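Local atomic coordinates of BH2851 (Bacillus halodurans, PDB entry 2GFG), a protein that is of unknown function but, as a putative adenylate cyclase of the CYTH family, probably acts on triphosphate-containing substrates inside its antiparallel barrel. Residues Q81-S84 with K85-K89. Numbering follows the deposited sequence.
Sequences QTLS and KQEAK
S84 and E87 grip each other by two reciprocal hydrogen bonds at the start of helix 85-94, which follows strand 76-83. In one direction the backbone N of E87 donates to OG of S84 at 3.3 Å, almost straight at 165°. The hydroxyl oxygen is set for this by its first torsion, which tucks it between the backbone N and the carbonyl carbon of its own residue and points it at the N-H of E87. In the other direction the N of S84 donates to OE1 of E87, again at 3.3 Å. This bond is also close to linear, but it reaches the carboxylate oxygen from the anti side and 24° out of the carboxylate plane. The E87 side chain runs back toward the strand to make it, with CG anti to its carbonyl carbon, and its CG passes 3.3 Å from OG of S84. Being beside the helix start, the carboxylate would probably also interact favourably with the helix dipole.

Backbone bonding carries the helix on from there: A88 N donates to O of S84 at 2.9 Å, and K89 N to O of K85.

The apolar contact is made by L83, whose CD1 rests against A88, 4.1 Å from its CA. The other methyl, CD2, lies beside a polar atom instead, 3.8 Å from the carboxylate oxygen OE1 of E87. L83 also packs on F66 and P98, and A88 on F64, so the start of the helix is seated against neighbouring strand 63-71.

The chain changes direction between the strand and the helix, whose segments run nearly perpendicular, at 98°. The reciprocal pair is a classic capping box, with S84 as N-cap, and here it starts the helix that follows a strand of the CYTH antiparallel barrel.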
loop_
_atom_site.group_PDB
_atom_site.type_symbol
_atom_site.label_atom_id
_atom_site.label_comp_id
_atom_site.label_asym_id
_atom_site.label_seq_id
_atom_site.Cartn_x
_atom_site.Cartn_y
_atom_site.Cartn_z
ATOM N N GLN A 81 4.551 -0.241 12.644
ATOM C CA GLN A 81 4.790 -0.927 13.925
ATOM C C GLN A 81 4.719 -2.433 13.727
ATOM O O GLN A 81 3.739 -2.940 13.188
ATOM C CB GLN A 81 3.757 -0.487 14.954
ATOM C CG GLN A 81 3.986 -1.012 16.380
ATOM C CD GLN A 81 2.850 -0.631 17.320
ATOM O OE1 GLN A 81 2.155 0.374 17.106
ATOM N NE2 GLN A 81 2.631 -1.446 18.342
ATOM N N THR A 82 5.765 -3.139 14.160
ATOM C CA THR A 82 5.806 -4.603 14.098
ATOM C C THR A 82 4.849 -5.199 15.115
ATOM O O THR A 82 4.776 -4.736 16.250
ATOM C CB THR A 82 7.231 -5.147 14.393
ATOM O OG1 THR A 82 8.168 -4.553 13.500
ATOM C CG2 THR A 82 7.288 -6.699 14.238
ATOM N N LEU A 83 4.120 -6.234 14.695
ATOM C CA LEU A 83 3.212 -6.976 15.579
ATOM C C LEU A 83 3.605 -8.428 15.610
ATOM O O LEU A 83 4.159 -8.943 14.650
ATOM C CB LEU A 83 1.778 -6.886 15.078
ATOM C CG LEU A 83 1.124 -5.533 14.907
ATOM C CD1 LEU A 83 -0.352 -5.737 14.575
ATOM C CD2 LEU A 83 1.276 -4.665 16.151
ATOM N N SER A 84 3.273 -9.104 16.706
ATOM C CA SER A 84 3.362 -10.561 16.758
ATOM C C SER A 84 2.123 -11.141 16.106
ATOM O O SER A 84 1.129 -10.422 15.879
ATOM C CB SER A 84 3.473 -11.057 18.204
ATOM O OG SER A 84 2.350 -10.670 18.970
ATOM N N LYS A 85 2.183 -12.430 15.783
ATOM C CA LYS A 85 1.018 -13.164 15.260
ATOM C C LYS A 85 -0.194 -13.045 16.230
ATOM O O LYS A 85 -1.324 -12.862 15.788
ATOM C CB LYS A 85 1.380 -14.643 15.019
ATOM C CG LYS A 85 0.327 -15.436 14.231
ATOM C CD LYS A 85 0.749 -16.889 14.049
ATOM C CE LYS A 85 -0.299 -17.687 13.275
ATOM N NZ LYS A 85 0.077 -19.145 13.154
ATOM N N GLN A 86 0.084 -13.104 17.551
ATOM C CA GLN A 86 -0.951 -12.922 18.605
ATOM C C GLN A 86 -1.656 -11.579 18.468
ATOM O O GLN A 86 -2.889 -11.503 18.503
ATOM C CB GLN A 86 -0.306 -13.011 20.009
ATOM C CG GLN A 86 -1.295 -12.652 21.239
ATOM C CD GLN A 86 -0.555 -12.132 22.493
ATOM O OE1 GLN A 86 0.502 -11.489 22.391
ATOM N NE2 GLN A 86 -1.139 -12.378 23.673
ATOM N N GLU A 87 -0.855 -10.511 18.400
ATOM C CA GLU A 87 -1.376 -9.146 18.311
ATOM C C GLU A 87 -2.130 -8.934 17.014
ATOM O O GLU A 87 -3.207 -8.348 17.008
ATOM C CB GLU A 87 -0.234 -8.128 18.438
ATOM C CG GLU A 87 0.406 -8.107 19.826
ATOM C CD GLU A 87 1.560 -7.108 19.943
ATOM O OE1 GLU A 87 2.343 -6.972 18.984
ATOM O OE2 GLU A 87 1.696 -6.490 21.020
ATOM N N ALA A 88 -1.564 -9.435 15.919
ATOM C CA ALA A 88 -2.198 -9.355 14.603
ATOM C C ALA A 88 -3.549 -10.094 14.589
ATOM O O ALA A 88 -4.548 -9.568 14.100
ATOM C CB ALA A 88 -1.265 -9.936 13.529
ATOM N N LYS A 89 -3.565 -11.295 15.158
ATOM C CA LYS A 89 -4.781 -12.121 15.203
ATOM C C LYS A 89 -5.881 -11.481 16.076
ATOM O O LYS A 89 -7.054 -11.455 15.684
ATOM C CB LYS A 89 -4.445 -13.531 15.701
ATOM C CG LYS A 89 -5.570 -14.548 15.504
ATOM C CD LYS A 89 -5.033 -15.987 15.352
ATOM C CE LYS A 89 -4.645 -16.598 16.677
ATOM N NZ LYS A 89 -5.816 -17.206 17.374
#